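Local coordinates for orotidine 5'-phosphate decarboxylase (Streptomyces avermitilis, PDB 3V75), which probably catalyses the decarboxylation of orotidine 5'-phosphate to UMP, the final step of de novo UMP biosynthesis, at residues L64-F67 against S68-V72; V161-A164 against R165-A169; G277-V280 against R281-R284; D46-A49 against S50-A53. All coordinates share one frame; numbering follows the deposited sequence.

Contact 1: residues L64-F67 against S68-V72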
loop_
_atom_site.group_PDB
_atom_site.type_symbol
_atom_site.label_atom_id
_atom_site.label_comp_id
_atom_site.label_asym_id
_atom_site.label_seq_id
_atom_site.Cartn_x
_atom_site.Cartn_y
_atom_site.Cartn_z
ATOM N N LEU A 64 15.550 7.564 13.716
ATOM C CA LEU A 64 15.187 6.434 12.850
ATOM C C LEU A 64 16.415 5.643 12.428
ATOM O O LEU A 64 16.449 4.391 12.486
ATOM C CB LEU A 64 14.521 6.989 11.582
ATOM C CG LEU A 64 14.125 5.958 10.523
ATOM C CD1 LEU A 64 12.770 5.408 10.907
ATOM C CD2 LEU A 64 13.995 6.658 9.150
ATOM N N GLU A 65 17.419 6.373 11.985
ATOM C CA GLU A 65 18.635 5.768 11.493
ATOM C C GLU A 65 19.426 5.051 12.608
ATOM O O GLU A 65 19.932 3.941 12.405
ATOM C CB GLU A 65 19.479 6.837 10.834
ATOM C CG GLU A 65 20.789 6.369 10.303
ATOM C CD GLU A 65 21.563 7.536 9.662
ATOM O OE1 GLU A 65 21.645 8.650 10.281
ATOM O OE2 GLU A 65 22.132 7.347 8.555
ATOM N N ARG A 66 19.544 5.686 13.780
ATOM C CA ARG A 66 20.288 5.056 14.880
ATOM C C ARG A 66 19.591 3.770 15.356
ATOM O O ARG A 66 20.244 2.744 15.628
ATOM C CB ARG A 66 20.410 6.046 16.035
ATOM C CG ARG A 66 21.180 5.488 17.224
ATOM C CD ARG A 66 22.628 5.197 16.824
ATOM N NE ARG A 66 22.873 3.769 16.538
ATOM C CZ ARG A 66 24.077 3.265 16.229
ATOM N NH1 ARG A 66 25.133 4.080 16.167
ATOM N NH2 ARG A 66 24.264 1.947 16.041
ATOM N N PHE A 67 18.268 3.833 15.454
ATOM C CA PHE A 67 17.459 2.674 15.852
ATOM C C PHE A 67 17.704 1.520 14.868
ATOM O O PHE A 67 18.000 0.378 15.259
ATOM C CB PHE A 67 15.987 3.077 15.820
ATOM C CG PHE A 67 15.024 1.979 16.164
ATOM C CD1 PHE A 67 14.584 1.080 15.196
ATOM C CD2 PHE A 67 14.508 1.863 17.455
ATOM C CE1 PHE A 67 13.676 0.082 15.505
ATOM C CE2 PHE A 67 13.567 0.858 17.776
ATOM C CZ PHE A 67 13.163 -0.040 16.795
ATOM N N SER A 68 17.521 1.810 13.585
ATOM C CA SER A 68 17.612 0.782 12.554
ATOM C C SER A 68 19.013 0.158 12.499
ATOM O O SER A 68 19.173 -1.078 12.408
ATOM C CB SER A 68 17.215 1.415 11.211
ATOM O OG SER A 68 15.859 1.828 11.280
ATOM N N ARG A 69 20.024 1.002 12.591
ATOM C CA ARG A 69 21.384 0.523 12.569
ATOM C C ARG A 69 21.659 -0.405 13.753
ATOM O O ARG A 69 22.306 -1.447 13.597
ATOM C CB ARG A 69 22.338 1.725 12.586
ATOM C CG ARG A 69 23.767 1.316 12.648
ATOM C CD ARG A 69 24.675 2.539 12.519
ATOM N NE ARG A 69 26.028 2.103 12.832
ATOM C CZ ARG A 69 27.101 2.863 12.673
ATOM N NH1 ARG A 69 26.944 4.102 12.193
ATOM N NH2 ARG A 69 28.306 2.371 12.995
ATOM N N THR A 70 21.189 -0.029 14.935
ATOM C CA THR A 70 21.443 -0.831 16.125
ATOM C C THR A 70 20.732 -2.173 16.027
ATOM O O THR A 70 21.297 -3.209 16.422
ATOM C CB THR A 70 20.969 -0.077 17.383
ATOM O OG1 THR A 70 21.851 1.022 17.586
ATOM C CG2 THR A 70 20.953 -0.997 18.614
ATOM N N VAL A 71 19.498 -2.171 15.512
ATOM C CA VAL A 71 18.761 -3.426 15.389
ATOM C C VAL A 71 19.517 -4.397 14.513
ATOM O O VAL A 71 19.697 -5.557 14.892
ATOM C CB VAL A 71 17.310 -3.245 14.879
ATOM C CG1 VAL A 71 16.662 -4.622 14.606
ATOM C CG2 VAL A 71 16.491 -2.439 15.915
ATOM N N VAL A 72 20.004 -3.939 13.354
ATOM C CA VAL A 72 20.718 -4.867 12.481
ATOM C C VAL A 72 22.087 -5.253 13.020
ATOM O O VAL A 72 22.510 -6.408 12.882
ATOM C CB VAL A 72 20.816 -4.306 11.052
ATOM C CG1 VAL A 72 21.603 -5.264 10.177
ATOM C CG2 VAL A 72 19.393 -4.073 10.500
#
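Leu64, Glu65, Arg66 and Phe67 each lend their carbonyl oxygen to the amide four residues on, from Ser68 to Val71, in an unbroken alpha-helical run within helix 61-75 of a TIM barrel. The bond from Arg69 N to Glu65 O, 2.9 Å long, is representative. Leu64 O takes a second donor: besides Ser68 N it receives Ser68 OG at 2.9 Å, and the two arrive from opposite faces of the carbonyl plane. With chi1 at -64°, Ser68 OG sits beside its own backbone N, which lets this buried hydroxyl turn back onto the preceding turn. Arg66, bent at chi2 and chi3, curls forward until its NH2 donates to Thr70 OG1 at 3.0 Å, the acceptor lying 23° out of the guanidinium plane. Arg69 CD rests over a face of that guanidinium, near the rim. The like charges at Arg66 NH2 and Arg69 NE, 3.7 Å apart, are probably offset by Glu73, which forms a salt bridge with Arg69 NE and a long, weak ion pair with Arg66. Phe67 and Val71 run side by side, and Val71 CG2 lies over the Phe67 ring in a CH-pi contact, 4.2 Å from its centroid and 3.8 Å from Phe67 CE1.

Contact 2: residues V161-A164 against R165-A169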
loop_
_atom_site.group_PDB
_atom_site.type_symbol
_atom_site.label_atom_id
_atom_site.label_comp_id
_atom_site.label_asym_id
_atom_site.label_seq_id
_atom_site.Cartn_x
_atom_site.Cartn_y
_atom_site.Cartn_z
ATOM N N VAL A 161 3.683 -11.910 -8.315
ATOM C CA VAL A 161 3.931 -13.355 -8.224
ATOM C C VAL A 161 4.989 -13.783 -9.232
ATOM O O VAL A 161 5.949 -14.495 -8.882
ATOM C CB VAL A 161 2.624 -14.185 -8.472
ATOM C CG1 VAL A 161 2.926 -15.694 -8.530
ATOM C CG2 VAL A 161 1.570 -13.892 -7.379
ATOM N N GLU A 162 4.839 -13.358 -10.487
ATOM C CA GLU A 162 5.765 -13.806 -11.524
ATOM C C GLU A 162 7.177 -13.299 -11.263
ATOM O O GLU A 162 8.162 -14.024 -11.430
ATOM C CB GLU A 162 5.298 -13.332 -12.909
ATOM C CG GLU A 162 4.022 -14.003 -13.387
ATOM C CD GLU A 162 3.458 -13.312 -14.674
ATOM O OE1 GLU A 162 3.945 -12.205 -15.068
ATOM O OE2 GLU A 162 2.487 -13.854 -15.279
ATOM N N LEU A 163 7.295 -12.030 -10.887
ATOM C CA LEU A 163 8.639 -11.483 -10.670
ATOM C C LEU A 163 9.277 -12.098 -9.433
ATOM O O LEU A 163 10.481 -12.392 -9.435
ATOM C CB LEU A 163 8.589 -9.959 -10.558
ATOM C CG LEU A 163 9.972 -9.330 -10.425
ATOM C CD1 LEU A 163 10.986 -9.867 -11.500
ATOM C CD2 LEU A 163 9.890 -7.778 -10.449
ATOM N N ALA A 164 8.477 -12.310 -8.392
ATOM C CA ALA A 164 8.986 -12.996 -7.204
ATOM C C ALA A 164 9.535 -14.380 -7.574
ATOM O O ALA A 164 10.654 -14.745 -7.150
ATOM C CB ALA A 164 7.915 -13.116 -6.163
ATOM N N ARG A 165 8.789 -15.170 -8.360
ATOM C CA ARG A 165 9.307 -16.497 -8.732
ATOM C C ARG A 165 10.652 -16.368 -9.449
ATOM O O ARG A 165 11.557 -17.166 -9.246
ATOM C CB ARG A 165 8.381 -17.230 -9.697
ATOM C CG ARG A 165 7.088 -17.689 -9.160
ATOM C CD ARG A 165 6.417 -18.643 -10.220
ATOM N NE ARG A 165 5.086 -19.018 -9.740
ATOM C CZ ARG A 165 4.934 -19.981 -8.838
ATOM N NH1 ARG A 165 6.018 -20.655 -8.416
ATOM N NH2 ARG A 165 3.734 -20.298 -8.379
ATOM N N GLU A 166 10.753 -15.394 -10.356
ATOM C CA GLU A 166 11.976 -15.211 -11.129
ATOM C C GLU A 166 13.194 -14.838 -10.274
ATOM O O GLU A 166 14.304 -15.253 -10.577
ATOM C CB GLU A 166 11.774 -14.151 -12.219
ATOM C CG GLU A 166 10.827 -14.609 -13.309
ATOM C CD GLU A 166 10.582 -13.554 -14.357
ATOM O OE1 GLU A 166 11.117 -12.425 -14.247
ATOM O OE2 GLU A 166 9.888 -13.890 -15.359
ATOM N N SER A 167 12.983 -14.066 -9.211
ATOM C CA SER A 167 14.072 -13.582 -8.339
ATOM C C SER A 167 14.376 -14.509 -7.172
ATOM O O SER A 167 15.338 -14.283 -6.453
ATOM C CB SER A 167 13.698 -12.236 -7.735
ATOM O OG SER A 167 13.545 -11.257 -8.740
ATOM N N GLY A 168 13.541 -15.515 -6.955
ATOM C CA GLY A 168 13.690 -16.362 -5.769
ATOM C C GLY A 168 13.152 -15.650 -4.521
ATOM O O GLY A 168 13.507 -16.027 -3.376
ATOM N N ALA A 169 12.244 -14.687 -4.716
ATOM C CA ALA A 169 11.570 -13.968 -3.632
ATOM C C ALA A 169 10.188 -14.552 -3.399
ATOM O O ALA A 169 9.735 -15.452 -4.132
ATOM C CB ALA A 169 11.466 -12.478 -3.957
#
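Val161, Glu162 and Leu163 bond through their carbonyl oxygens to the amides of Arg165, Glu166 and Ser167, the last turns of helix 158-167, before the backbone leaves helical geometry at Gly168. The first of these bonds, Arg165 N to Val161 O, is 3.0 Å long and nearly straight at 164°. Ala164 O accepts from Ala169 N, five residues ahead, at 2.9 Å, and weakly from Ser167 N. A weak bond also runs from Gly168 N to Arg165 O. Gly168 has a positive phi of 77°, a conformation that glycine adopts readily.

The methyl groups of Ala164 and Ala169 meet, CB to CB, at 4.2 Å. Val161 and Arg165 lie side by side, with Val161 CG1 4.1 Å from Arg165 NE. A chi1 of -69° turns Arg165 CG back along the helix, to 3.4 Å from Val161 O, while the end of the extended arginine forms a salt bridge with Glu207. Leu163 and Glu166 cross at about a right angle, so that Leu163 CD1 comes 3.8 Å from Glu166 OE1. In the conformer given, Ser167 OG hydrogen-bonds to Leu135 O, and Ala164 and Val161 pack on Phe217 of strand 217-221. The 6→1 bond from Ala169 N to Ala164 O, the glycine in left-handed conformation and the apolar contact of the two alanines are the marks of a Schellman motif, which here ends the helix of a beta-alpha-beta unit just before the chain enters strand 170-176 of the barrel.

Contact 3: residues G277-V280 against R281-R284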
loop_
_atom_site.group_PDB
_atom_site.type_symbol
_atom_site.label_atom_id
_atom_site.label_comp_id
_atom_site.label_asym_id
_atom_site.label_seq_id
_atom_site.Cartn_x
_atom_site.Cartn_y
_atom_site.Cartn_z
ATOM N N GLY A 277 16.062 -2.754 23.420
ATOM C CA GLY A 277 17.061 -1.824 22.937
ATOM C C GLY A 277 17.058 -0.571 23.802
ATOM O O GLY A 277 16.110 -0.303 24.560
ATOM N N PRO A 278 18.117 0.219 23.694
ATOM C CA PRO A 278 19.208 0.039 22.714
ATOM C C PRO A 278 20.333 -0.931 23.113
ATOM O O PRO A 278 21.346 -1.057 22.413
ATOM C CB PRO A 278 19.749 1.459 22.536
ATOM C CG PRO A 278 19.389 2.170 23.771
ATOM C CD PRO A 278 18.191 1.504 24.404
ATOM N N ASP A 279 20.192 -1.600 24.260
ATOM C CA ASP A 279 21.226 -2.511 24.771
ATOM C C ASP A 279 21.355 -3.731 23.855
ATOM O O ASP A 279 20.405 -4.528 23.726
ATOM C CB ASP A 279 20.806 -2.920 26.192
ATOM C CG ASP A 279 21.763 -3.832 26.866
ATOM O OD1 ASP A 279 22.437 -4.694 26.248
ATOM O OD2 ASP A 279 21.881 -3.686 28.111
ATOM N N VAL A 280 22.508 -3.876 23.207
ATOM C CA VAL A 280 22.651 -4.913 22.190
ATOM C C VAL A 280 22.645 -6.307 22.802
ATOM O O VAL A 280 22.133 -7.251 22.172
ATOM C CB VAL A 280 23.893 -4.690 21.290
ATOM C CG1 VAL A 280 23.745 -3.361 20.535
ATOM C CG2 VAL A 280 25.195 -4.750 22.139
ATOM N N ARG A 281 23.174 -6.477 24.016
ATOM C CA ARG A 281 23.109 -7.799 24.633
ATOM C C ARG A 281 21.665 -8.109 25.024
ATOM O O ARG A 281 21.240 -9.261 24.917
ATOM C CB ARG A 281 23.991 -7.908 25.882
ATOM C CG ARG A 281 25.476 -7.830 25.606
ATOM C CD ARG A 281 26.270 -7.839 26.912
ATOM N NE ARG A 281 27.713 -7.643 26.661
ATOM C CZ ARG A 281 28.597 -7.290 27.593
ATOM N NH1 ARG A 281 28.203 -7.073 28.840
ATOM N NH2 ARG A 281 29.890 -7.117 27.258
ATOM N N ALA A 282 20.930 -7.104 25.484
ATOM C CA ALA A 282 19.530 -7.328 25.868
ATOM C C ALA A 282 18.687 -7.696 24.637
ATOM O O ALA A 282 17.812 -8.574 24.716
ATOM C CB ALA A 282 18.954 -6.106 26.556
ATOM N N LEU A 283 18.950 -7.042 23.496
ATOM C CA LEU A 283 18.231 -7.363 22.245
ATOM C C LEU A 283 18.510 -8.797 21.828
ATOM O O LEU A 283 17.581 -9.555 21.530
ATOM C CB LEU A 283 18.681 -6.412 21.118
ATOM C CG LEU A 283 18.053 -5.025 21.213
ATOM C CD1 LEU A 283 18.861 -4.022 20.351
ATOM C CD2 LEU A 283 16.570 -5.072 20.796
ATOM N N ARG A 284 19.782 -9.177 21.813
ATOM C CA ARG A 284 20.189 -10.531 21.465
ATOM C C ARG A 284 19.556 -11.580 22.390
ATOM O O ARG A 284 19.077 -12.636 21.956
ATOM C CB ARG A 284 21.717 -10.634 21.525
ATOM C CG ARG A 284 22.226 -12.039 21.340
ATOM C CD ARG A 284 21.980 -12.587 19.958
ATOM N NE ARG A 284 22.464 -13.971 19.878
ATOM C CZ ARG A 284 23.744 -14.299 19.727
ATOM N NH1 ARG A 284 24.672 -13.353 19.653
ATOM N NH2 ARG A 284 24.124 -15.580 19.702
#
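Arg281, against whose CB the carboxylate oxygen Asp279 OD1 packs at 3.6 Å, opens a walk along the first turn of helix 280-299, where Asp279 is the N-cap. Its chain is extended and runs outward from the cap. Ala282 receives the capping bond itself: Ala282 N donates to Asp279 OD1 at 2.9 Å, the N-H pointing well at the oxygen (160°) but meeting it from above the carboxylate plane, 62° out of it. With chi1 near -179° the carboxylate swings away from its own N and forward to the first turn, and the methyl of Ala282 fits against the same group, CB lying 3.6 Å from Asp279 CG. The bond gives an amide of the first turn a side-chain acceptor, and the negative charge probably suits the positive end of the helix dipole.

Leu283 makes the first regular helical bond, its N 2.9 Å from Asp279 O and almost in line with that carbonyl. Its branches fold back over the loop, with Leu283 CD2 3.5 Å from Gly277 N, just ahead of the cis peptide bond before Pro278; beyond them lie Trp55 and helix 61-75. In the conformer given, Arg284 leads away from the turn to a salt bridge with Asp288. Its backbone continues the helix, Arg284 N donating to Val280 O at 3.1 Å while Arg284 CB packs on that same oxygen.

Contact 4: residues D46-A49 against S50-A53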
loop_
_atom_site.group_PDB
_atom_site.type_symbol
_atom_site.label_atom_id
_atom_site.label_comp_id
_atom_site.label_asym_id
_atom_site.label_seq_id
_atom_site.Cartn_x
_atom_site.Cartn_y
_atom_site.Cartn_z
ATOM N N ASP A 46 10.656 -1.716 13.660
ATOM C CA ASP A 46 9.468 -0.888 13.818
ATOM C C ASP A 46 9.797 0.426 14.519
ATOM O O ASP A 46 9.482 0.595 15.708
ATOM C CB ASP A 46 8.426 -1.642 14.668
ATOM C CG ASP A 46 7.925 -2.876 13.989
ATOM O OD1 ASP A 46 7.640 -2.830 12.783
ATOM O OD2 ASP A 46 7.839 -3.937 14.643
ATOM N N PRO A 47 10.474 1.351 13.824
ATOM C CA PRO A 47 10.936 2.581 14.482
ATOM C C PRO A 47 9.805 3.608 14.569
ATOM O O PRO A 47 9.916 4.723 14.015
ATOM C CB PRO A 47 12.064 3.087 13.561
ATOM C CG PRO A 47 11.644 2.534 12.183
ATOM C CD PRO A 47 11.058 1.162 12.487
ATOM N N HIS A 48 8.712 3.257 15.235
ATOM C CA HIS A 48 7.676 4.262 15.493
ATOM C C HIS A 48 8.092 5.201 16.607
ATOM O O HIS A 48 9.027 4.916 17.379
ATOM C CB HIS A 48 6.297 3.643 15.767
ATOM C CG HIS A 48 6.299 2.501 16.728
ATOM N ND1 HIS A 48 6.524 2.659 18.086
ATOM C CD2 HIS A 48 6.045 1.180 16.537
ATOM C CE1 HIS A 48 6.415 1.483 18.683
ATOM N NE2 HIS A 48 6.137 0.566 17.766
ATOM N N ALA A 49 7.415 6.340 16.690
ATOM C CA ALA A 49 7.821 7.357 17.652
ATOM C C ALA A 49 7.863 6.843 19.105
ATOM O O ALA A 49 8.749 7.255 19.847
ATOM C CB ALA A 49 6.923 8.623 17.553
ATOM N N SER A 50 6.922 5.961 19.492
ATOM C CA SER A 50 6.880 5.380 20.842
ATOM C C SER A 50 8.217 4.678 21.124
ATOM O O SER A 50 8.919 4.996 22.089
ATOM C CB SER A 50 5.718 4.377 20.920
ATOM O OG SER A 50 5.438 3.963 22.233
ATOM N N LEU A 51 8.568 3.707 20.269
ATOM C CA LEU A 51 9.816 2.938 20.488
ATOM C C LEU A 51 11.040 3.838 20.436
ATOM O O LEU A 51 11.989 3.648 21.210
ATOM C CB LEU A 51 9.965 1.739 19.528
ATOM C CG LEU A 51 9.445 0.365 20.006
ATOM C CD1 LEU A 51 9.350 -0.652 18.862
ATOM C CD2 LEU A 51 10.314 -0.176 21.196
ATOM N N LEU A 52 11.057 4.821 19.523
ATOM C CA LEU A 52 12.217 5.711 19.467
ATOM C C LEU A 52 12.366 6.484 20.801
ATOM O O LEU A 52 13.473 6.575 21.342
ATOM C CB LEU A 52 12.111 6.725 18.309
ATOM C CG LEU A 52 12.185 6.184 16.873
ATOM C CD1 LEU A 52 11.998 7.313 15.839
ATOM C CD2 LEU A 52 13.515 5.492 16.644
ATOM N N ALA A 53 11.251 7.008 21.319
ATOM C CA ALA A 53 11.282 7.747 22.586
ATOM C C ALA A 53 11.724 6.769 23.682
ATOM O O ALA A 53 12.576 7.124 24.506
ATOM C CB ALA A 53 9.931 8.350 22.906
#
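Ala53 N donates to Ala49 O at 2.9 Å, the shortest sound bond of a small helical start in which Leu52 N also reaches His48 O, at 3.0 Å. That second bond returns from Leu52 N to the carbonyl of His48, the N-cap residue, and it is nearly straight at 167°. Just upstream, Pro47 is the centre of an inverse gamma turn, closed by a weak bond from His48 N back to Asp46 O.

The His48 ring lies between this turn and the helix; a chi1 of 46° sets CG between the backbone N and the carbonyl carbon, which swings the ring toward the helix instead of out along the loop. Its CE1 lies 3.5 Å from Leu51 CG, the two side chains meeting at a slant, and Ser50 CB approaches His48 ND1 at 3.4 Å. Asp46 O stands over one face of the ring, off centre, and Leu51 CD1 closes on that oxygen at 3.4 Å, so Leu51 touches both the ring and the turn. Phe88 adds an edge-to-face contact with His48. One residue on, Leu52 packs against the proline, its CD2 4.2 Å from Pro47 CB, beside Phe67 of helix 61-75.

Asp46 bonds to Ser270 through OD2, and its side chain lies about 9 Å from that of Lys119, the predicted proton donor. The arrangement is a loop at the C-terminal end of the first strand, 42-45, running into a short helix with His48 at its N-cap position, on the rim where TIM barrels carry their active sites.

How the contacts relate
Along the chain the order is contact 4, contact 1, contact 2, contact 3, all on the helices and loops around one eight-stranded parallel barrel. Three of them gather on one side: contacts 1 and 4 have centres about 11 Å apart and contacts 1 and 3 about 12 Å, with helix 61-75 between its neighbours. Phe67 CB meets Leu52 CD2 at 3.6 Å toward helix 49-54, while Thr70 CG2 meets Val280 CG1 at 4.1 Å toward helix 280-299. Packing on helix 61-75 thus links elements from the start and the end of the chain on the outside of the closed barrel. Contact 2 stands apart, its centre about 29 Å from that of contact 1, where helix 158-167 joins the fourth and fifth strands.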